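Local coordinates for protein putative esterase Rv1847/MT1895 (Mycobacterium tuberculosis, PDB 3S4K) that probably acts as a PaaI-family hotdog-fold thioesterase that hydrolyses acyl-CoA thioesters, perhaps 1,4-dihydroxy-2-naphthoyl-CoA, at residues R38-V43 with S99-G104. Residues are numbered along the deposited sequence; the frame is centred on the assembly and turned at random.
Sequences RAQLDV and SGMVYG
Residues 38-43 and 99-104 pair as antiparallel neighbours in the curved sheet of a hotdog fold, joining strand 36-43 to strand 100-108 on the sheet that wraps helix 56-75. Ala39 with Gly104 and Leu41 with Val102 are hydrogen-bonded pairs, each closed by two backbone bonds. The bonds from Gly104 N to Ala39 O (2.8 Å) and from Val102 N to Leu41 O (2.9 Å) are nearly linear. Gln40 with Tyr103 lies between these two as a non-hydrogen-bonded pair, and Asp42 with Met101 follows beyond Leu41 as another. Past it, Val43 N donates to Gly100 O.

The Ala39, Leu41, Val43 and Val102 side chains emerge on the face turned to the helix. There Leu41 CD1 lies 3.7 Å from Val102 CG2, the two side chains running alongside each other, and both residues continue onto Met62 of helix 56-75. Val43 CG2 reaches Val102 CG1 more loosely, at 4.1 Å.

On the other face, Gln40 and Tyr103 extend side by side, with amide and ring planes almost perpendicular (86°). With chi1 at 64°, Gln40 CG is flanked by both its own N and its C, and the extended chain beyond it brings OE1 to the ring edge, near the ring plane and 3.3 Å from Tyr103 CE2. Met101 is bent at both chi2 (-73°) and chi3, folding back across the neighbouring strand: its SD touches Asp42 CB at 3.6 Å, and its CE lies over the Leu41 carbonyl and approaches the Gln40 amide.

Gly100 has a positive phi, a conformation that glycine adopts readily. A water bridges the strands here, accepting from Gly100 N and donating to Val43 O and to Asp42 OD1, the last at 2.8 Å.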
ATOM      1  N   ARG A  38     -14.877   4.894  -8.219  1.00  6.74           N
ATOM      2  CA  ARG A  38     -13.832   5.704  -8.832  1.00  6.42           C
ATOM      3  C   ARG A  38     -13.452   6.850  -7.893  1.00  6.85           C
ATOM      4  O   ARG A  38     -14.314   7.475  -7.271  1.00  7.71           O
ATOM      5  CB  ARG A  38     -14.258   6.240 -10.208  1.00  6.99           C
ATOM      6  CG  ARG A  38     -14.647   5.122 -11.228  1.00  8.38           C
ATOM      7  CD  ARG A  38     -15.027   5.678 -12.581  1.00  9.20           C
ATOM      8  NE  ARG A  38     -15.803   4.654 -13.288  1.00  9.77           N
ATOM      9  CZ  ARG A  38     -15.512   4.098 -14.466  1.00 10.95           C
ATOM     10  NH1 ARG A  38     -14.475   4.492 -15.209  1.00 12.58           N
ATOM     11  NH2 ARG A  38     -16.318   3.134 -14.923  1.00  9.88           N
ATOM     12  N   ALA A  39     -12.151   7.116  -7.798  1.00  6.43           N
ATOM     13  CA  ALA A  39     -11.666   8.221  -6.982  1.00  5.79           C
ATOM     14  C   ALA A  39     -10.362   8.732  -7.524  1.00  6.37           C
ATOM     15  O   ALA A  39      -9.733   8.102  -8.378  1.00  6.94           O
ATOM     16  CB  ALA A  39     -11.499   7.788  -5.505  1.00  5.14           C
ATOM     17  N   GLN A  40      -9.960   9.894  -7.027  1.00  6.50           N
ATOM     18  CA  GLN A  40      -8.848  10.607  -7.617  1.00  7.26           C
ATOM     19  C   GLN A  40      -8.115  11.425  -6.579  1.00  8.32           C
ATOM     20  O   GLN A  40      -8.717  11.873  -5.600  1.00  9.52           O
ATOM     21  CB  GLN A  40      -9.365  11.509  -8.710  1.00  7.85           C
ATOM     22  CG  GLN A  40     -10.300  12.607  -8.221  1.00  7.97           C
ATOM     23  CD  GLN A  40     -11.106  13.207  -9.363  1.00 11.04           C
ATOM     24  OE1 GLN A  40     -11.578  12.490 -10.235  1.00  9.93           O
ATOM     25  NE2 GLN A  40     -11.261  14.512  -9.353  1.00 12.12           N
ATOM     26  N   LEU A  41      -6.828  11.649  -6.819  1.00  7.98           N
ATOM     27  CA  LEU A  41      -6.054  12.551  -5.964  1.00  8.52           C
ATOM     28  C   LEU A  41      -5.031  13.319  -6.779  1.00  9.07           C
ATOM     29  O   LEU A  41      -4.656  12.929  -7.896  1.00  8.98           O
ATOM     30  CB  LEU A  41      -5.376  11.821  -4.785  1.00  8.48           C
ATOM     31  CG  LEU A  41      -4.257  10.791  -5.003  1.00  8.48           C
ATOM     32  CD1 LEU A  41      -2.917  11.425  -5.386  1.00  7.89           C
ATOM     33  CD2 LEU A  41      -4.096   9.910  -3.748  1.00  9.93           C
ATOM     34  N   ASP A  42      -4.616  14.449  -6.215  1.00  9.19           N
ATOM     35  CA  ASP A  42      -3.584  15.273  -6.816  1.00 10.15           C
ATOM     36  C   ASP A  42      -2.266  14.822  -6.225  1.00  9.66           C
ATOM     37  O   ASP A  42      -2.146  14.690  -5.013  1.00  9.81           O
ATOM     38  CB  ASP A  42      -3.827  16.759  -6.482  1.00 10.61           C
ATOM     39  CG  ASP A  42      -2.948  17.723  -7.280  1.00 15.02           C
ATOM     40  OD1 ASP A  42      -2.491  17.411  -8.397  1.00 15.83           O
ATOM     41  OD2 ASP A  42      -2.739  18.851  -6.775  1.00 20.23           O
ATOM     42  N   VAL A  43      -1.281  14.581  -7.075  1.00  9.12           N
ATOM     43  CA  VAL A  43       0.058  14.271  -6.595  1.00  9.87           C
ATOM     44  C   VAL A  43       0.713  15.535  -6.065  1.00 10.35           C
ATOM     45  O   VAL A  43       0.928  16.487  -6.817  1.00 11.32           O
ATOM     46  CB  VAL A  43       0.929  13.631  -7.682  1.00  9.35           C
ATOM     47  CG1 VAL A  43       2.374  13.445  -7.150  1.00 10.09           C
ATOM     48  CG2 VAL A  43       0.307  12.309  -8.132  1.00 10.49           C
ATOM     49  N   SER A  99       3.962  14.604 -10.523  1.00 13.16           N
ATOM     50  CA  SER A  99       2.939  15.633 -10.358  1.00 13.82           C
ATOM     51  C   SER A  99       1.689  15.319 -11.182  1.00 13.17           C
ATOM     52  O   SER A  99       1.668  14.360 -11.970  1.00 12.53           O
ATOM     53  CB  SER A  99       3.499  16.997 -10.778  1.00 14.03           C
ATOM     54  OG  SER A  99       3.663  17.073 -12.183  1.00 16.57           O
ATOM     55  N   GLY A 100       0.659  16.147 -11.006  1.00 12.70           N
ATOM     56  CA  GLY A 100      -0.619  15.992 -11.714  1.00 12.12           C
ATOM     57  C   GLY A 100      -1.588  15.090 -10.982  1.00 11.29           C
ATOM     58  O   GLY A 100      -1.252  14.507  -9.944  1.00 11.46           O
ATOM     59  N   MET A 101      -2.783  14.951 -11.544  1.00 10.33           N
ATOM     60  CA  MET A 101      -3.848  14.127 -10.956  1.00  9.30           C
ATOM     61  C   MET A 101      -3.688  12.673 -11.385  1.00  8.70           C
ATOM     62  O   MET A 101      -3.235  12.383 -12.496  1.00  8.62           O
ATOM     63  CB  MET A 101      -5.224  14.614 -11.449  1.00  9.02           C
ATOM     64  CG  MET A 101      -5.592  16.029 -11.025  1.00 10.92           C
ATOM     65  SD  MET A 101      -6.022  16.161  -9.285  1.00 11.39           S
ATOM     66  CE  MET A 101      -7.456  15.084  -9.129  1.00 12.16           C
ATOM     67  N   VAL A 102      -4.085  11.765 -10.498  1.00  8.37           N
ATOM     68  CA  VAL A 102      -4.211  10.340 -10.816  1.00  7.55           C
ATOM     69  C   VAL A 102      -5.625   9.907 -10.459  1.00  6.94           C
ATOM     70  O   VAL A 102      -6.250  10.480  -9.563  1.00  7.14           O
ATOM     71  CB  VAL A 102      -3.138   9.468 -10.114  1.00  7.90           C
ATOM     72  CG1 VAL A 102      -1.747   9.816 -10.673  1.00  7.30           C
ATOM     73  CG2 VAL A 102      -3.197   9.619  -8.588  1.00  8.74           C
ATOM     74  N   TYR A 103      -6.120   8.900 -11.183  1.00  6.09           N
ATOM     75  CA  TYR A 103      -7.512   8.525 -11.189  1.00  6.39           C
ATOM     76  C   TYR A 103      -7.584   7.002 -11.141  1.00  6.97           C
ATOM     77  O   TYR A 103      -6.942   6.328 -11.962  1.00  7.99           O
ATOM     78  CB  TYR A 103      -8.130   8.996 -12.513  1.00  6.63           C
ATOM     79  CG  TYR A 103      -8.085  10.496 -12.719  1.00  6.57           C
ATOM     80  CD1 TYR A 103      -7.016  11.124 -13.375  1.00  6.26           C
ATOM     81  CD2 TYR A 103      -9.132  11.293 -12.258  1.00  7.28           C
ATOM     82  CE1 TYR A 103      -6.999  12.520 -13.548  1.00  8.08           C
ATOM     83  CE2 TYR A 103      -9.105  12.661 -12.420  1.00  8.48           C
ATOM     84  CZ  TYR A 103      -8.056  13.260 -13.072  1.00  8.51           C
ATOM     85  OH  TYR A 103      -8.077  14.635 -13.182  1.00 10.09           O
ATOM     86  N   GLY A 104      -8.325   6.455 -10.176  1.00  7.36           N
ATOM     87  CA  GLY A 104      -8.527   5.006 -10.082  1.00  7.38           C
ATOM     88  C   GLY A 104      -9.948   4.552 -10.306  1.00  7.14           C
ATOM     89  O   GLY A 104     -10.895   5.235  -9.905  1.00  8.21           O
TER
HETATM   90  O   HOH W   1       0.208  18.016  -8.973  1.00 17.61           O